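Local coordinates for protein Lys-gingipain catalytic subunit (Porphyromonas gingivalis, PDB 6I9A) that cleaves proteins after lysine as a secreted cysteine endopeptidase, degrading haemoglobin, collagen and immunoglobulins, and may act as a virulence factor in periodontal disease, at residues 348-351 against 352-356; 236-239 against 240-243; 65-68 against 69-73. All coordinates share one frame; numbering follows the deposited sequence. Where two conformers were deposited one is given.

All three contacts are local, and all lie in the C25 peptidase part of the chain. Interaction 1 starts the short helix 350-356 and is half buried, with rings packed near the active site and the inhibitor. Interaction 2 is a beta turn leading into strand 242-247 of the mixed sheet, held by polar bonds and waters. Interaction 3 lies at the C-terminal end of helix 56-72, on the surface. Its chemistry is helical backbone bonding plus a salt bridge. Trp354 of interaction 1 lies near Phe113 and Tyr67 of interaction 3 near Glu115, two ligands of one calcium ion. No two of them touch. Interactions 2 and 3 lie on opposite sides of the chain's centre.

Interaction 1: 348-351 against 352-356; sequences IGAH and YYWEA
Ile348 lies against Tyr352 and Tyr353 where the chain enters helix 350-356. Beyond CB of Ile348, CG1 and its CD1 keep to the Tyr352 ring, while CG2 sits between the two rings. CG1 lies anti to the backbone N (chi1 -162°), and this puts it over one face of the Tyr352 ring. It makes a CH-pi contact there, 3.5 Å from the ring centroid. CD1, at the tip, stays beside CD2 and CE2 of the same ring. The other branch, CG2, is nearest the edge of the Tyr353 ring, 3.6 Å from its CE2. The hydroxyls are held elsewhere: Tyr352 OH by Asn282 O, and Tyr353 OH by Asp288 and Tyr284.

Gly349 is the N-cap residue. Its O accepts a weak hydrogen bond from Tyr353 N. Ala350 O takes Trp354 N in a regular helical bond of 3.0 Å, and Trp354 CD1 also lies 3.1 Å from this oxygen. One water links Ile348 O to Tyr352 N, accepting from the amide at 2.9 Å. This N-H belongs to the first turn, where the helix itself offers few acceptors.

Further along, His351 and Glu355 cross obliquely, with ring and carboxylate planes 61° apart. NE2 of His351 is 3.6 Å from Glu355 OE2. Tyr104 OH is hydrogen-bonded to both atoms and bridges them. Backbone amides of Lys95 and Lys96 also hold the carboxylate.

Tyr352 comes within about 7 Å of the nucleophile Cys249, side chain to side chain, and Tyr353 within about 6 Å of the bound inhibitor. The contact is the N-terminal turn of an alpha helix, with Gly349 at the N-cap position and two tyrosine rings packed on the residue before it, near the active site of this C25 peptidase.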
ATOM      1  N   ILE A 348     -12.249  17.756 -11.581  1.00 10.39           N
ATOM      2  CA  ILE A 348     -12.267  18.248 -10.209  1.00 10.67           C
ATOM      3  C   ILE A 348     -10.927  18.791  -9.717  1.00 11.21           C
ATOM      4  O   ILE A 348     -10.918  19.599  -8.788  1.00 12.65           O
ATOM      5  CB  ILE A 348     -12.776  17.113  -9.257  1.00 11.35           C
ATOM      6  CG1 ILE A 348     -13.247  17.621  -7.874  1.00 12.39           C
ATOM      7  CG2 ILE A 348     -11.734  15.981  -9.096  1.00 12.07           C
ATOM      8  CD1 ILE A 348     -14.480  18.495  -7.948  1.00 12.69           C
ATOM      9  N   GLY A 349      -9.811  18.356 -10.297  1.00 11.24           N
ATOM     10  CA  GLY A 349      -8.546  18.967  -9.903  1.00 11.26           C
ATOM     11  C   GLY A 349      -7.679  18.090  -9.022  1.00 11.16           C
ATOM     12  O   GLY A 349      -8.149  17.227  -8.278  1.00 11.04           O
ATOM     13  N   ALA A 350      -6.381  18.360  -9.098  1.00 10.47           N
ATOM     14  CA  ALA A 350      -5.375  17.560  -8.419  1.00 10.50           C
ATOM     15  C   ALA A 350      -5.498  17.684  -6.910  1.00  9.75           C
ATOM     16  O   ALA A 350      -5.315  16.658  -6.210  1.00  9.76           O
ATOM     17  CB  ALA A 350      -3.981  17.988  -8.857  1.00 12.90           C
ATOM     18  N   HIS A 351      -5.636  18.897  -6.374  1.00  9.96           N
ATOM     19  CA  HIS A 351      -5.653  19.049  -4.927  1.00 10.27           C
ATOM     20  C   HIS A 351      -6.742  18.123  -4.312  1.00  9.95           C
ATOM     21  O   HIS A 351      -6.502  17.427  -3.314  1.00  9.77           O
ATOM     22  CB  HIS A 351      -5.857  20.525  -4.580  1.00 10.70           C
ATOM     23  CG  HIS A 351      -5.678  20.853  -3.135  1.00 11.08           C
ATOM     24  ND1 HIS A 351      -5.643  22.186  -2.736  1.00 11.40           N
ATOM     25  CD2 HIS A 351      -5.475  20.076  -2.042  1.00 11.74           C
ATOM     26  CE1 HIS A 351      -5.462  22.182  -1.415  1.00 12.68           C
ATOM     27  NE2 HIS A 351      -5.336  20.932  -0.946  1.00 12.33           N
ATOM     28  N   TYR A 352      -7.933  18.156  -4.900  1.00  9.41           N
ATOM     29  CA  TYR A 352      -9.007  17.291  -4.472  1.00  9.27           C
ATOM     30  C   TYR A 352      -8.546  15.827  -4.434  1.00  8.64           C
ATOM     31  O   TYR A 352      -8.822  15.113  -3.476  1.00  8.72           O
ATOM     32  CB  TYR A 352     -10.194  17.479  -5.427  1.00  9.38           C
ATOM     33  CG  TYR A 352     -11.428  16.687  -5.080  1.00  8.80           C
ATOM     34  CD1 TYR A 352     -11.514  15.333  -5.374  1.00  8.80           C
ATOM     35  CD2 TYR A 352     -12.562  17.314  -4.570  1.00  9.01           C
ATOM     36  CE1 TYR A 352     -12.679  14.615  -5.132  1.00  8.97           C
ATOM     37  CE2 TYR A 352     -13.732  16.605  -4.327  1.00  9.39           C
ATOM     38  CZ  TYR A 352     -13.789  15.261  -4.607  1.00  8.65           C
ATOM     39  OH  TYR A 352     -14.984  14.606  -4.417  1.00 10.19           O
ATOM     40  N   TYR A 353      -7.882  15.362  -5.517  1.00  8.38           N
ATOM     41  CA  TYR A 353      -7.445  13.944  -5.571  1.00  8.60           C
ATOM     42  C   TYR A 353      -6.454  13.601  -4.471  1.00  8.34           C
ATOM     43  O   TYR A 353      -6.587  12.531  -3.851  1.00  9.02           O
ATOM     44  CB  TYR A 353      -6.890  13.560  -6.959  1.00  8.78           C
ATOM     45  CG  TYR A 353      -7.984  12.847  -7.743  1.00  9.02           C
ATOM     46  CD1 TYR A 353      -7.850  11.511  -8.109  1.00  8.89           C
ATOM     47  CD2 TYR A 353      -9.199  13.478  -8.013  1.00  9.94           C
ATOM     48  CE1 TYR A 353      -8.899  10.821  -8.714  1.00  9.10           C
ATOM     49  CE2 TYR A 353     -10.272  12.779  -8.553  1.00  9.34           C
ATOM     50  CZ  TYR A 353     -10.113  11.454  -8.900  1.00  9.22           C
ATOM     51  OH  TYR A 353     -11.170  10.786  -9.452  1.00  9.50           O
ATOM     52  N   TRP A 354      -5.496  14.499  -4.169  1.00  8.57           N
ATOM     53  CA  TRP A 354      -4.556  14.208  -3.077  1.00  8.99           C
ATOM     54  C   TRP A 354      -5.290  14.150  -1.757  1.00  8.70           C
ATOM     55  O   TRP A 354      -4.898  13.347  -0.903  1.00  9.14           O
ATOM     56  CB  TRP A 354      -3.423  15.235  -3.089  1.00  8.58           C
ATOM     57  CG  TRP A 354      -2.470  15.037  -4.236  1.00  8.60           C
ATOM     58  CD1 TRP A 354      -2.460  15.709  -5.440  1.00  8.71           C
ATOM     59  CD2 TRP A 354      -1.449  14.029  -4.323  1.00  8.95           C
ATOM     60  NE1 TRP A 354      -1.477  15.200  -6.254  1.00  9.31           N
ATOM     61  CE2 TRP A 354      -0.834  14.156  -5.596  1.00  9.29           C
ATOM     62  CE3 TRP A 354      -1.017  13.012  -3.457  1.00  9.89           C
ATOM     63  CZ2 TRP A 354       0.224  13.327  -6.005  1.00 10.00           C
ATOM     64  CZ3 TRP A 354       0.038  12.221  -3.851  1.00 10.04           C
ATOM     65  CH2 TRP A 354       0.636  12.349  -5.121  1.00  9.94           C
ATOM     66  N   GLU A 355      -6.353  14.956  -1.544  1.00  8.51           N
ATOM     67  CA  GLU A 355      -7.166  14.856  -0.335  1.00  8.75           C
ATOM     68  C   GLU A 355      -8.090  13.622  -0.336  1.00  8.35           C
ATOM     69  O   GLU A 355      -8.528  13.183   0.737  1.00  9.26           O
ATOM     70  CB  GLU A 355      -8.064  16.087  -0.197  1.00  9.18           C
ATOM     71  CG  GLU A 355      -7.363  17.380   0.201  1.00 10.28           C
ATOM     72  CD  GLU A 355      -8.316  18.540   0.390  1.00 11.47           C
ATOM     73  OE1 GLU A 355      -9.464  18.491  -0.114  1.00 10.85           O
ATOM     74  OE2 GLU A 355      -7.917  19.501   1.078  1.00 11.81           O
ATOM     75  N   ALA A 356      -8.479  13.150  -1.520  1.00  8.22           N
ATOM     76  CA  ALA A 356      -9.530  12.148  -1.647  1.00  8.48           C
ATOM     77  C   ALA A 356      -9.071  10.708  -1.385  1.00  7.71           C
ATOM     78  O   ALA A 356      -9.705   9.968  -0.641  1.00  8.62           O
ATOM     79  CB  ALA A 356     -10.131  12.213  -3.057  1.00  9.07           C
TER
HETATM   80  O   HOH W   1      -8.836  20.264  -6.745  1.00 11.91           O

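Interaction 2: 236-239 against 240-243; sequences TNKD and KYFL
The Tyr241 ring has Asp239 C over one face, offset toward the rim, and a water in its plane at the edge. The ring closes over a type II beta turn, Asn237 to Lys240, that leads into strand 242-247. The Asp239 carboxylate runs alongside the ring, with its plane 85° from it. The planes of the Asn237 amide and the Phe242 ring are 18° apart, and ND2 approaches Phe242 CE2 obliquely at 3.5 Å.

The turn is closed by Lys240 N giving to Asn237 O at 3.0 Å. Asn237 returns a bond with its side chain: ND2 gives to Lys240 O at 2.9 Å, almost straight. The acceptor lies in the amide plane. Asn237 CG sits between the backbone N and the carbonyl carbon (chi1 58°), which brings ND2 to Lys240 O. Gly272 N holds its OD1, so both ends of the amide are fixed.

Lys240 NZ reaches Thr206 O and a water that also lies close to Thr236 O. Tyr241 packs on Met138 of helix 126-141. At its tip, OH accepts Asp239 N at 2.9 Å, and a water joins the same OH to Asp239 OD1.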
ATOM      1  N   THR A 236     -15.033 -16.101   1.782  1.00 11.78           N
ATOM      2  CA  THR A 236     -14.482 -17.365   2.267  1.00 11.96           C
ATOM      3  C   THR A 236     -13.022 -17.528   1.870  1.00 11.83           C
ATOM      4  O   THR A 236     -12.493 -18.654   1.932  1.00 12.77           O
ATOM      5  CB  THR A 236     -15.321 -18.547   1.687  1.00 12.13           C
ATOM      6  OG1 THR A 236     -15.111 -18.572   0.291  1.00 13.94           O
ATOM      7  CG2 THR A 236     -16.796 -18.459   2.023  1.00 15.95           C
ATOM      8  N   ASN A 237     -12.310 -16.434   1.492  1.00 11.01           N
ATOM      9  CA  ASN A 237     -10.954 -16.529   0.960  1.00 11.15           C
ATOM     10  C   ASN A 237      -9.886 -16.633   2.053  1.00 11.41           C
ATOM     11  O   ASN A 237      -8.910 -15.879   2.084  1.00 10.88           O
ATOM     12  CB  ASN A 237     -10.650 -15.315   0.050  1.00 10.80           C
ATOM     13  CG  ASN A 237     -10.783 -13.961   0.685  1.00  9.82           C
ATOM     14  OD1 ASN A 237     -11.799 -13.643   1.318  1.00 10.41           O
ATOM     15  ND2 ASN A 237      -9.738 -13.148   0.576  1.00 10.52           N
ATOM     16  N   LYS A 238     -10.058 -17.619   2.943  1.00 11.80           N
ATOM     17  CA  LYS A 238      -9.062 -17.874   3.970  0.50 12.42           C
ATOM     18  C   LYS A 238      -7.741 -18.132   3.292  1.00 11.89           C
ATOM     19  O   LYS A 238      -7.655 -18.875   2.309  1.00 12.44           O
ATOM     20  CB  LYS A 238      -9.496 -19.034   4.888  0.50 14.65           C
ATOM     21  CG  LYS A 238      -8.444 -19.379   5.962  0.50 17.95           C
ATOM     22  CD  LYS A 238      -8.955 -20.395   6.975  0.50 21.63           C
ATOM     23  CE  LYS A 238      -7.825 -20.926   7.832  0.50 24.69           C
ATOM     24  NZ  LYS A 238      -8.293 -21.942   8.802  0.50 23.46           N
ATOM     25  N   ASP A 239      -6.677 -17.473   3.811  1.00 11.45           N
ATOM     26  CA  ASP A 239      -5.307 -17.596   3.355  1.00 11.95           C
ATOM     27  C   ASP A 239      -5.086 -17.077   1.938  1.00 11.18           C
ATOM     28  O   ASP A 239      -4.031 -17.319   1.370  1.00 10.93           O
ATOM     29  CB  ASP A 239      -4.822 -19.055   3.460  1.00 13.85           C
ATOM     30  CG  ASP A 239      -4.775 -19.659   4.852  1.00 16.13           C
ATOM     31  OD1 ASP A 239      -4.756 -18.913   5.834  1.00 16.08           O
ATOM     32  OD2 ASP A 239      -4.808 -20.895   4.955  1.00 21.13           O
ATOM     33  N   LYS A 240      -6.031 -16.292   1.389  1.00 10.34           N
ATOM     34  CA  LYS A 240      -5.908 -15.806   0.009  1.00 10.07           C
ATOM     35  C   LYS A 240      -6.234 -14.319  -0.045  1.00  9.70           C
ATOM     36  O   LYS A 240      -7.242 -13.884  -0.636  1.00 10.64           O
ATOM     37  CB  LYS A 240      -6.841 -16.630  -0.895  1.00 11.24           C
ATOM     38  CG  LYS A 240      -6.356 -18.106  -1.024  1.00 12.18           C
ATOM     39  CD  LYS A 240      -7.314 -18.923  -1.888  1.00 12.71           C
ATOM     40  CE  LYS A 240      -8.669 -19.119  -1.261  1.00 14.81           C
ATOM     41  NZ  LYS A 240      -9.481 -20.239  -1.892  1.00 22.49           N
ATOM     42  N   TYR A 241      -5.370 -13.516   0.604  1.00  9.90           N
ATOM     43  CA  TYR A 241      -5.672 -12.113   0.813  1.00  9.21           C
ATOM     44  C   TYR A 241      -5.199 -11.258  -0.333  1.00  8.88           C
ATOM     45  O   TYR A 241      -4.128 -11.419  -0.895  1.00  9.81           O
ATOM     46  CB  TYR A 241      -5.072 -11.634   2.160  1.00  9.95           C
ATOM     47  CG  TYR A 241      -5.460 -12.604   3.257  1.00 10.40           C
ATOM     48  CD1 TYR A 241      -6.797 -12.934   3.480  1.00 10.49           C
ATOM     49  CD2 TYR A 241      -4.486 -13.285   3.977  1.00 10.16           C
ATOM     50  CE1 TYR A 241      -7.151 -13.924   4.396  1.00 11.14           C
ATOM     51  CE2 TYR A 241      -4.834 -14.269   4.929  1.00 11.47           C
ATOM     52  CZ  TYR A 241      -6.171 -14.578   5.125  1.00 11.68           C
ATOM     53  OH  TYR A 241      -6.582 -15.557   6.007  1.00 12.11           O
ATOM     54  N   PHE A 242      -6.025 -10.238  -0.656  1.00  9.27           N
ATOM     55  CA  PHE A 242      -5.775  -9.396  -1.828  1.00  8.98           C
ATOM     56  C   PHE A 242      -5.575  -7.917  -1.477  1.00  8.84           C
ATOM     57  O   PHE A 242      -5.952  -7.442  -0.385  1.00  9.00           O
ATOM     58  CB  PHE A 242      -6.928  -9.574  -2.864  1.00  9.18           C
ATOM     59  CG  PHE A 242      -8.335  -9.463  -2.296  1.00  9.10           C
ATOM     60  CD1 PHE A 242      -8.915  -8.223  -2.013  1.00  9.55           C
ATOM     61  CD2 PHE A 242      -9.106 -10.609  -2.118  1.00 10.26           C
ATOM     62  CE1 PHE A 242     -10.199  -8.156  -1.482  1.00  9.83           C
ATOM     63  CE2 PHE A 242     -10.385 -10.534  -1.615  1.00 11.01           C
ATOM     64  CZ  PHE A 242     -10.939  -9.328  -1.327  1.00 10.15           C
ATOM     65  N   LEU A 243      -5.057  -7.193  -2.477  1.00  8.42           N
ATOM     66  CA  LEU A 243      -5.170  -5.732  -2.519  1.00  8.48           C
ATOM     67  C   LEU A 243      -6.432  -5.431  -3.336  1.00  8.11           C
ATOM     68  O   LEU A 243      -6.617  -6.020  -4.413  1.00  8.72           O
ATOM     69  CB  LEU A 243      -3.948  -5.179  -3.262  1.00  8.74           C
ATOM     70  CG  LEU A 243      -4.060  -3.695  -3.679  1.00  9.07           C
ATOM     71  CD1 LEU A 243      -4.215  -2.748  -2.482  1.00  9.92           C
ATOM     72  CD2 LEU A 243      -2.836  -3.283  -4.476  1.00 10.40           C
TER
HETATM   73  O   HOH W   2     -12.014 -20.207  -0.479  1.00 25.60           O
HETATM   74  O   HOH W   3      -2.753 -14.729   1.489  1.00 11.81           O
HETATM   75  O   HOH W   4      -4.817 -16.820   7.449  1.00 18.00           O

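Interaction 3: 65-68 against 69-73; sequences KKYN and DGLAA
Lys65 and Asp69 pair one turn apart near the C-terminal end of helix 56-72, an i to i+4 salt bridge on an alpha helix. The tight part of the contact is the backbone. Asp69 N gives to Lys65 O at 2.8 Å. Gly70 N, Leu71 N and Ala72 N repeat the pattern with the carbonyls of Lys66, Tyr67 and Asn68. The last of these bonds, Ala72 N to Asn68 O, is longer at 3.1 Å. Ala73 then leaves the helical conformation.

The apolar pair Tyr67 and Leu71 packs more loosely. The two side chains lie side by side and point the same way. Leu71 CD2 is 4.0 Å from Tyr67 CE1, and Leu71 CD1 lies beside the hydroxyl of Tyr67. Beyond this pair, the Tyr67 ring packs on Ala76, Met116 and Glu115. Glu115 is a ligand of a calcium ion, so this side of the helix rests on the loop that binds the metal.

On the solvent side Lys65, Asp69 and Leu71 are exposed, and the salt bridge lies there. Lys66 NZ turns to Asp43 instead. The Lys65 chain runs out extended through chi3 and bends only at chi4 (-52°), which turns the ammonium toward the carboxylate. Its CG also lies 3.5 Å from Asp69 OD2. The bridge ends with Lys65 NZ 2.8 Å from Asp69 OD2, on the syn lone pair of that oxygen.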
ATOM      1  N   LYS A  65       6.650  17.781  13.217  1.00 12.56           N
ATOM      2  CA  LYS A  65       7.941  18.010  13.862  1.00 13.49           C
ATOM      3  C   LYS A  65       8.834  16.776  13.687  1.00 13.25           C
ATOM      4  O   LYS A  65      10.018  16.916  13.391  1.00 14.02           O
ATOM      5  CB  LYS A  65       7.724  18.370  15.325  1.00 14.87           C
ATOM      6  CG  LYS A  65       9.021  18.584  16.090  1.00 17.17           C
ATOM      7  CD  LYS A  65       8.754  18.979  17.548  1.00 20.75           C
ATOM      8  CE  LYS A  65       9.935  19.688  18.198  1.00 26.17           C
ATOM      9  NZ  LYS A  65      11.214  18.952  18.060  1.00 27.29           N
ATOM     10  N   LYS A  66       8.269  15.571  13.817  1.00 12.15           N
ATOM     11  CA  LYS A  66       9.061  14.375  13.579  1.00 12.92           C
ATOM     12  C   LYS A  66       9.614  14.340  12.158  1.00 12.61           C
ATOM     13  O   LYS A  66      10.760  13.966  11.950  1.00 14.63           O
ATOM     14  CB  LYS A  66       8.237  13.106  13.797  1.00 13.59           C
ATOM     15  CG  LYS A  66       8.056  12.709  15.241  1.00 14.46           C
ATOM     16  CD  LYS A  66       9.395  12.175  15.789  1.00 17.20           C
ATOM     17  CE  LYS A  66       9.329  11.756  17.233  1.00 21.97           C
ATOM     18  NZ  LYS A  66      10.569  10.976  17.557  1.00 22.53           N
ATOM     19  N   TYR A  67       8.778  14.695  11.148  1.00 12.12           N
ATOM     20  CA  TYR A  67       9.283  14.691   9.785  1.00 12.49           C
ATOM     21  C   TYR A  67      10.407  15.731   9.644  1.00 13.21           C
ATOM     22  O   TYR A  67      11.455  15.427   9.067  1.00 14.09           O
ATOM     23  CB  TYR A  67       8.123  15.014   8.813  1.00 13.03           C
ATOM     24  CG  TYR A  67       8.671  15.074   7.418  1.00 13.12           C
ATOM     25  CD1 TYR A  67       9.060  16.284   6.859  1.00 13.25           C
ATOM     26  CD2 TYR A  67       8.902  13.900   6.676  1.00 12.53           C
ATOM     27  CE1 TYR A  67       9.719  16.338   5.638  1.00 14.52           C
ATOM     28  CE2 TYR A  67       9.573  13.940   5.454  1.00 13.72           C
ATOM     29  CZ  TYR A  67       9.961  15.164   4.929  1.00 13.88           C
ATOM     30  OH  TYR A  67      10.594  15.232   3.706  1.00 14.53           O
ATOM     31  N   ASN A  68      10.149  16.978  10.071  1.00 13.22           N
ATOM     32  CA  ASN A  68      11.149  18.028   9.882  1.00 14.29           C
ATOM     33  C   ASN A  68      12.447  17.734  10.615  1.00 14.77           C
ATOM     34  O   ASN A  68      13.520  17.967  10.063  1.00 15.34           O
ATOM     35  CB  ASN A  68      10.552  19.348  10.330  1.00 14.35           C
ATOM     36  CG  ASN A  68       9.522  19.881   9.341  1.00 14.26           C
ATOM     37  OD1 ASN A  68       9.654  19.726   8.128  1.00 17.39           O
ATOM     38  ND2 ASN A  68       8.509  20.568   9.852  1.00 15.17           N
ATOM     39  N   ASP A  69      12.336  17.196  11.842  1.00 14.32           N
ATOM     40  CA  ASP A  69      13.541  16.844  12.597  1.00 15.06           C
ATOM     41  C   ASP A  69      14.269  15.688  11.919  1.00 15.14           C
ATOM     42  O   ASP A  69      15.493  15.714  11.790  1.00 17.54           O
ATOM     43  CB  ASP A  69      13.202  16.454  14.042  1.00 16.88           C
ATOM     44  CG  ASP A  69      12.778  17.600  14.940  1.00 18.13           C
ATOM     45  OD1 ASP A  69      12.976  18.772  14.543  1.00 19.81           O
ATOM     46  OD2 ASP A  69      12.249  17.322  16.046  1.00 19.59           O
ATOM     47  N   GLY A  70      13.520  14.719  11.397  1.00 15.73           N
ATOM     48  CA  GLY A  70      14.184  13.609  10.733  1.00 15.71           C
ATOM     49  C   GLY A  70      14.880  14.057   9.459  1.00 15.36           C
ATOM     50  O   GLY A  70      16.031  13.676   9.166  1.00 15.55           O
ATOM     51  N   LEU A  71      14.193  14.880   8.665  1.00 14.87           N
ATOM     52  CA  LEU A  71      14.810  15.392   7.423  1.00 15.49           C
ATOM     53  C   LEU A  71      16.127  16.178   7.708  1.00 16.43           C
ATOM     54  O   LEU A  71      17.134  15.972   7.027  1.00 18.57           O
ATOM     55  CB  LEU A  71      13.801  16.305   6.734  1.00 16.01           C
ATOM     56  CG  LEU A  71      14.283  16.869   5.384  1.00 16.44           C
ATOM     57  CD1 LEU A  71      14.402  15.739   4.348  1.00 19.51           C
ATOM     58  CD2 LEU A  71      13.327  17.962   4.914  1.00 18.67           C
ATOM     59  N   ALA A  72      16.113  16.991   8.771  1.00 16.39           N
ATOM     60  CA  ALA A  72      17.292  17.783   9.158  1.00 16.87           C
ATOM     61  C   ALA A  72      18.449  16.852   9.509  1.00 19.24           C
ATOM     62  O   ALA A  72      19.617  17.214   9.265  1.00 22.69           O
ATOM     63  CB  ALA A  72      16.946  18.670  10.352  1.00 19.34           C
ATOM     64  N   ALA A  73      18.135  15.637  10.036  1.00 19.07           N
ATOM     65  CA  ALA A  73      19.143  14.656  10.449  1.00 21.27           C
ATOM     66  C   ALA A  73      19.434  13.619   9.349  1.00 19.36           C
ATOM     67  O   ALA A  73      19.993  12.548   9.661  1.00 21.07           O
ATOM     68  CB  ALA A  73      18.708  13.959  11.721  1.00 21.41           C
TER